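Local coordinates for cell wall surface anchor family protein (Streptococcus agalactiae serogroup V, PDB 3TW0), which probably serves as the adhesive tip pilin of Group B streptococcal pili, binding host surfaces through a magnesium-containing von Willebrand factor type A-fold domain, at residues Lys225-Val239 and Leu274-Asp286. The protein carries 2 engineered substitutions. Sequence-based numbering, arbitrary orientation.
Sequences KGDGESFKLFSDRKV and LYWRDYNWVYPFD
The indole of W276 is sandwiched: the F234 ring stacks on one face, its centroid 4.4 Å from that of the W276 five-membered ring and the planes 24° apart, while V239 CG2 presses on the opposite face in a CH-pi contact and D236 O lies at the edge. Phenylalanine offers a flat ring to stack, and beta-branched valine a methyl for the other face. Both segments belong to the long excursion between strands 165-172 and 319-324 of the von Willebrand factor A fold's parallel sheet; segment 274-286 starts on strand 271-276, in a separate antiparallel sheet.

A second indole, W281, receives R237 over one face and D278 CB over the other. The arginine, extended from CG to NE, sets CD 3.5 Å from the centroid of the six-membered ring and lays its guanidinium almost parallel to the ring, 9° apart. Its NH2 also reaches K290 O and a water that donates to V282 O, so arginine supplies both a flat cation and spare N-H groups. K225, bent at chi2 (-59°), brings CE and NZ over the face of Y283, NZ 4.1 Å from the ring centroid, while L233 CD1 meets that ring's edge. Two waters accept from NZ, one of them donating to D278 O and W281 O.

Backbone bonds fix the alignment: F234 is gripped twice, its N-H donating to N280 O and its O accepting from V282 N, and R237 O takes W276 N. G226, at a positive phi that residues with a side chain adopt less readily, gives its N-H to Y279 O. Beside it N280 ND2 donates a weak bond to D227 OD2 at 3.3 Å, while D227 OD1 accepts from E229 N in an Asx turn.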
loop_
_atom_site.group_PDB
_atom_site.type_symbol
_atom_site.label_atom_id
_atom_site.label_comp_id
_atom_site.label_asym_id
_atom_site.label_seq_id
_atom_site.Cartn_x
_atom_site.Cartn_y
_atom_site.Cartn_z
ATOM N N LYS A 225 -8.546 -3.079 1.921
ATOM C CA LYS A 225 -9.091 -1.730 2.210
ATOM C C LYS A 225 -8.364 -0.701 1.371
ATOM O O LYS A 225 -7.151 -0.822 1.126
ATOM C CB LYS A 225 -8.945 -1.352 3.708
ATOM C CG LYS A 225 -9.719 -2.254 4.687
ATOM C CD LYS A 225 -11.207 -2.273 4.431
ATOM C CE LYS A 225 -11.935 -3.220 5.376
ATOM N NZ LYS A 225 -13.403 -2.839 5.623
ATOM N N GLY A 226 -9.083 0.330 0.948
ATOM C CA GLY A 226 -8.465 1.358 0.104
ATOM C C GLY A 226 -8.304 0.923 -1.344
ATOM O O GLY A 226 -8.339 -0.265 -1.651
ATOM N N ASP A 227 -8.175 1.912 -2.224
ATOM C CA ASP A 227 -7.947 1.710 -3.654
ATOM C C ASP A 227 -6.904 2.677 -4.216
ATOM O O ASP A 227 -6.891 2.918 -5.424
ATOM C CB ASP A 227 -9.263 1.867 -4.442
ATOM C CG ASP A 227 -9.891 3.264 -4.297
ATOM O OD1 ASP A 227 -9.330 4.147 -3.618
ATOM O OD2 ASP A 227 -10.971 3.470 -4.879
ATOM N N GLY A 228 -6.040 3.231 -3.361
ATOM C CA GLY A 228 -5.131 4.299 -3.780
ATOM C C GLY A 228 -5.655 5.743 -3.720
ATOM O O GLY A 228 -4.940 6.673 -4.016
ATOM N N GLU A 229 -6.902 5.932 -3.326
ATOM C CA GLU A 229 -7.530 7.248 -3.331
ATOM C C GLU A 229 -6.884 8.129 -2.234
ATOM O O GLU A 229 -6.605 9.305 -2.456
ATOM C CB GLU A 229 -9.047 7.033 -3.107
ATOM C CG GLU A 229 -9.946 8.271 -2.962
ATOM C CD GLU A 229 -10.310 8.914 -4.296
ATOM O OE1 GLU A 229 -10.872 8.198 -5.169
ATOM O OE2 GLU A 229 -10.036 10.128 -4.464
ATOM N N SER A 230 -6.578 7.529 -1.074
ATOM C CA SER A 230 -6.170 8.319 0.093
ATOM C C SER A 230 -5.482 7.513 1.208
ATOM O O SER A 230 -5.737 6.346 1.399
ATOM C CB SER A 230 -7.382 9.101 0.671
ATOM O OG SER A 230 -7.006 9.883 1.805
ATOM N N PHE A 231 -4.582 8.180 1.918
ATOM C CA PHE A 231 -4.049 7.689 3.169
ATOM C C PHE A 231 -5.198 7.458 4.168
ATOM O O PHE A 231 -5.135 6.549 4.991
ATOM C CB PHE A 231 -3.083 8.746 3.703
ATOM C CG PHE A 231 -2.489 8.415 5.034
ATOM C CD1 PHE A 231 -1.471 7.472 5.139
ATOM C CD2 PHE A 231 -2.908 9.092 6.182
ATOM C CE1 PHE A 231 -0.891 7.195 6.390
ATOM C CE2 PHE A 231 -2.334 8.821 7.423
ATOM C CZ PHE A 231 -1.335 7.858 7.526
ATOM N N LYS A 232 -6.250 8.271 4.079
ATOM C CA LYS A 232 -7.361 8.194 5.025
ATOM C C LYS A 232 -8.459 7.245 4.583
ATOM O O LYS A 232 -8.676 7.068 3.398
ATOM C CB LYS A 232 -7.975 9.591 5.258
ATOM C CG LYS A 232 -7.104 10.525 6.129
ATOM C CD LYS A 232 -7.818 11.873 6.431
ATOM C CE LYS A 232 -7.528 12.973 5.386
ATOM N NZ LYS A 232 -8.115 12.699 4.010
ATOM N N LEU A 233 -9.141 6.631 5.546
ATOM C CA LEU A 233 -10.420 6.002 5.286
ATOM C C LEU A 233 -11.478 7.040 5.615
ATOM O O LEU A 233 -11.250 7.895 6.494
ATOM C CB LEU A 233 -10.582 4.761 6.157
ATOM C CG LEU A 233 -9.691 3.583 5.736
ATOM C CD1 LEU A 233 -9.459 2.614 6.882
ATOM C CD2 LEU A 233 -10.249 2.844 4.470
ATOM N N PHE A 234 -12.632 6.965 4.960
ATOM C CA PHE A 234 -13.590 8.089 5.001
ATOM C C PHE A 234 -14.687 7.878 6.025
ATOM O O PHE A 234 -15.319 6.830 6.058
ATOM C CB PHE A 234 -14.170 8.384 3.596
ATOM C CG PHE A 234 -13.115 8.683 2.568
ATOM C CD1 PHE A 234 -12.284 9.787 2.706
ATOM C CD2 PHE A 234 -12.919 7.847 1.480
ATOM C CE1 PHE A 234 -11.281 10.067 1.745
ATOM C CE2 PHE A 234 -11.931 8.119 0.508
ATOM C CZ PHE A 234 -11.119 9.220 0.648
ATOM N N SER A 235 -14.890 8.884 6.876
ATOM C CA SER A 235 -16.016 8.848 7.816
ATOM C C SER A 235 -17.325 9.245 7.127
ATOM O O SER A 235 -18.390 8.707 7.447
ATOM C CB SER A 235 -15.747 9.687 9.080
ATOM O OG SER A 235 -15.245 10.971 8.734
ATOM N N ASP A 236 -17.229 10.164 6.177
ATOM C CA ASP A 236 -18.374 10.573 5.371
ATOM C C ASP A 236 -18.337 9.662 4.136
ATOM O O ASP A 236 -17.388 9.674 3.354
ATOM C CB ASP A 236 -18.261 12.070 5.020
ATOM C CG ASP A 236 -19.444 12.611 4.172
ATOM O OD1 ASP A 236 -20.374 11.858 3.753
ATOM O OD2 ASP A 236 -19.439 13.841 3.940
ATOM N N ARG A 237 -19.355 8.839 3.979
ATOM C CA ARG A 237 -19.349 7.834 2.915
ATOM C C ARG A 237 -19.847 8.372 1.567
ATOM O O ARG A 237 -19.729 7.680 0.535
ATOM C CB ARG A 237 -20.199 6.647 3.343
ATOM C CG ARG A 237 -19.741 6.048 4.629
ATOM C CD ARG A 237 -20.808 5.242 5.265
ATOM N NE ARG A 237 -20.301 4.519 6.422
ATOM C CZ ARG A 237 -21.038 3.734 7.203
ATOM N NH1 ARG A 237 -22.319 3.552 6.947
ATOM N NH2 ARG A 237 -20.473 3.101 8.228
ATOM N N LYS A 238 -20.386 9.596 1.584
ATOM C CA LYS A 238 -20.919 10.240 0.377
ATOM C C LYS A 238 -19.810 10.929 -0.386
ATOM O O LYS A 238 -18.968 11.609 0.220
ATOM C CB LYS A 238 -22.008 11.254 0.739
ATOM C CG LYS A 238 -23.137 10.619 1.503
ATOM C CD LYS A 238 -24.040 11.627 2.185
ATOM C CE LYS A 238 -25.182 10.863 2.870
ATOM N NZ LYS A 238 -26.017 11.751 3.736
ATOM N N VAL A 239 -19.800 10.734 -1.704
ATOM C CA VAL A 239 -18.852 11.409 -2.590
ATOM C C VAL A 239 -19.364 12.809 -2.815
ATOM O O VAL A 239 -20.489 12.964 -3.241
ATOM C CB VAL A 239 -18.764 10.722 -3.970
ATOM C CG1 VAL A 239 -17.783 11.475 -4.906
ATOM C CG2 VAL A 239 -18.362 9.291 -3.806
ATOM N N LEU A 274 -23.930 8.981 -5.379
ATOM C CA LEU A 274 -22.645 8.284 -5.308
ATOM C C LEU A 274 -22.048 8.237 -3.895
ATOM O O LEU A 274 -22.065 9.236 -3.159
ATOM C CB LEU A 274 -21.652 8.917 -6.289
ATOM C CG LEU A 274 -22.133 8.891 -7.758
ATOM C CD1 LEU A 274 -21.177 9.632 -8.612
ATOM C CD2 LEU A 274 -22.350 7.453 -8.302
ATOM N N TYR A 275 -21.550 7.051 -3.539
ATOM C CA TYR A 275 -20.865 6.786 -2.283
ATOM C C TYR A 275 -19.525 6.145 -2.619
ATOM O O TYR A 275 -19.372 5.450 -3.651
ATOM C CB TYR A 275 -21.678 5.798 -1.403
ATOM C CG TYR A 275 -23.047 6.309 -0.994
ATOM C CD1 TYR A 275 -24.069 6.421 -1.926
ATOM C CD2 TYR A 275 -23.307 6.684 0.318
ATOM C CE1 TYR A 275 -25.304 6.910 -1.580
ATOM C CE2 TYR A 275 -24.571 7.172 0.684
ATOM C CZ TYR A 275 -25.552 7.271 -0.279
ATOM O OH TYR A 275 -26.784 7.744 0.035
ATOM N N TRP A 276 -18.547 6.370 -1.747
ATOM C CA TRP A 276 -17.296 5.655 -1.822
ATOM C C TRP A 276 -17.648 4.181 -1.628
ATOM O O TRP A 276 -18.560 3.860 -0.864
ATOM C CB TRP A 276 -16.394 6.120 -0.687
ATOM C CG TRP A 276 -16.078 7.590 -0.738
ATOM C CD1 TRP A 276 -16.441 8.543 0.160
ATOM C CD2 TRP A 276 -15.323 8.257 -1.747
ATOM N NE1 TRP A 276 -15.960 9.771 -0.226
ATOM C CE2 TRP A 276 -15.268 9.619 -1.398
ATOM C CE3 TRP A 276 -14.685 7.830 -2.923
ATOM C CZ2 TRP A 276 -14.591 10.561 -2.173
ATOM C CZ3 TRP A 276 -14.019 8.766 -3.690
ATOM C CH2 TRP A 276 -13.970 10.114 -3.305
ATOM N N ARG A 277 -16.960 3.285 -2.325
ATOM C CA ARG A 277 -17.163 1.855 -2.083
ATOM C C ARG A 277 -16.702 1.570 -0.643
ATOM O O ARG A 277 -15.800 2.270 -0.129
ATOM C CB ARG A 277 -16.381 1.033 -3.099
ATOM C CG ARG A 277 -16.847 1.217 -4.521
ATOM C CD ARG A 277 -16.127 0.256 -5.473
ATOM N NE ARG A 277 -16.559 -1.101 -5.224
ATOM C CZ ARG A 277 -16.244 -2.174 -5.944
ATOM N NH1 ARG A 277 -15.484 -2.099 -7.021
ATOM N NH2 ARG A 277 -16.720 -3.345 -5.580
ATOM N N ASP A 278 -17.337 0.595 0.012
ATOM C CA ASP A 278 -17.206 0.420 1.461
ATOM C C ASP A 278 -15.815 0.002 1.969
ATOM O O ASP A 278 -15.525 0.114 3.173
ATOM C CB ASP A 278 -18.327 -0.451 2.052
ATOM C CG ASP A 278 -18.262 -1.918 1.607
ATOM O OD1 ASP A 278 -17.169 -2.470 1.405
ATOM O OD2 ASP A 278 -19.335 -2.526 1.482
ATOM N N TYR A 279 -14.945 -0.419 1.054
ATOM C CA TYR A 279 -13.561 -0.653 1.401
ATOM C C TYR A 279 -12.778 0.668 1.585
ATOM O O TYR A 279 -11.653 0.657 2.052
ATOM C CB TYR A 279 -12.864 -1.614 0.419
ATOM C CG TYR A 279 -12.929 -1.237 -1.038
ATOM C CD1 TYR A 279 -13.607 -2.049 -1.955
ATOM C CD2 TYR A 279 -12.294 -0.101 -1.512
ATOM C CE1 TYR A 279 -13.658 -1.712 -3.309
ATOM C CE2 TYR A 279 -12.333 0.231 -2.836
ATOM C CZ TYR A 279 -13.020 -0.585 -3.740
ATOM O OH TYR A 279 -13.054 -0.221 -5.077
ATOM N N ASN A 280 -13.398 1.795 1.273
ATOM C CA ASN A 280 -12.802 3.097 1.596
ATOM C C ASN A 280 -13.281 3.757 2.888
ATOM O O ASN A 280 -12.814 4.852 3.215
ATOM C CB ASN A 280 -12.972 4.078 0.427
ATOM C CG ASN A 280 -11.951 3.841 -0.673
ATOM O OD1 ASN A 280 -10.751 3.665 -0.395
ATOM N ND2 ASN A 280 -12.414 3.833 -1.929
ATOM N N TRP A 281 -14.204 3.109 3.598
ATOM C CA TRP A 281 -14.893 3.670 4.757
ATOM C C TRP A 281 -14.092 3.486 6.035
ATOM O O TRP A 281 -13.342 2.524 6.182
ATOM C CB TRP A 281 -16.219 2.929 4.995
ATOM C CG TRP A 281 -17.299 3.118 3.947
ATOM C CD1 TRP A 281 -17.198 3.802 2.753
ATOM C CD2 TRP A 281 -18.622 2.553 3.967
ATOM N NE1 TRP A 281 -18.389 3.741 2.066
ATOM C CE2 TRP A 281 -19.277 2.969 2.776
ATOM C CE3 TRP A 281 -19.328 1.757 4.885
ATOM C CZ2 TRP A 281 -20.596 2.620 2.485
ATOM C CZ3 TRP A 281 -20.639 1.396 4.585
ATOM C CH2 TRP A 281 -21.271 1.846 3.396
ATOM N N VAL A 282 -14.305 4.363 7.000
ATOM C CA VAL A 282 -13.832 4.059 8.365
ATOM C C VAL A 282 -14.467 2.725 8.747
ATOM O O VAL A 282 -15.621 2.462 8.401
ATOM C CB VAL A 282 -14.200 5.191 9.348
ATOM C CG1 VAL A 282 -13.925 4.780 10.793
ATOM C CG2 VAL A 282 -13.404 6.416 9.014
ATOM N N TYR A 283 -13.694 1.853 9.386
ATOM C CA TYR A 283 -14.233 0.575 9.807
ATOM C C TYR A 283 -13.613 0.201 11.169
ATOM O O TYR A 283 -12.638 0.811 11.603
ATOM C CB TYR A 283 -13.983 -0.521 8.740
ATOM C CG TYR A 283 -12.568 -1.070 8.792
ATOM C CD1 TYR A 283 -11.513 -0.368 8.211
ATOM C CD2 TYR A 283 -12.288 -2.264 9.448
ATOM C CE1 TYR A 283 -10.210 -0.854 8.262
ATOM C CE2 TYR A 283 -10.971 -2.762 9.526
ATOM C CZ TYR A 283 -9.950 -2.049 8.934
ATOM O OH TYR A 283 -8.683 -2.526 8.992
ATOM N N PRO A 284 -14.166 -0.805 11.837
ATOM C CA PRO A 284 -15.264 -1.688 11.423
ATOM C C PRO A 284 -16.633 -1.004 11.446
ATOM O O PRO A 284 -16.797 0.044 12.071
ATOM C CB PRO A 284 -15.214 -2.808 12.461
ATOM C CG PRO A 284 -14.667 -2.108 13.698
ATOM C CD PRO A 284 -13.779 -1.018 13.254
ATOM N N PHE A 285 -17.574 -1.595 10.706
ATOM C CA PHE A 285 -18.983 -1.225 10.701
ATOM C C PHE A 285 -19.813 -2.530 10.579
ATOM O O PHE A 285 -19.339 -3.516 9.988
ATOM C CB PHE A 285 -19.286 -0.269 9.527
ATOM C CG PHE A 285 -18.900 -0.816 8.164
ATOM C CD1 PHE A 285 -19.738 -1.691 7.479
ATOM C CD2 PHE A 285 -17.690 -0.460 7.573
ATOM C CE1 PHE A 285 -19.368 -2.218 6.237
ATOM C CE2 PHE A 285 -17.331 -0.961 6.314
ATOM C CZ PHE A 285 -18.175 -1.836 5.638
ATOM N N ASP A 286 -21.010 -2.532 11.153
ATOM C CA ASP A 286 -21.909 -3.677 11.117
ATOM C C ASP A 286 -22.233 -3.972 9.672
ATOM O O ASP A 286 -22.696 -3.093 8.955
ATOM C CB ASP A 286 -23.211 -3.377 11.874
ATOM C CG ASP A 286 -24.127 -4.599 11.995
ATOM O OD1 ASP A 286 -24.467 -4.944 13.137
ATOM O OD2 ASP A 286 -24.520 -5.208 10.974
HETATM O O HOH W 1 -13.781 -0.043 5.207
HETATM O O HOH W 2 -14.754 -3.262 3.313
HETATM O O HOH W 3 -8.863 4.886 1.607
HETATM O O HOH W 4 -17.802 4.002 7.994
#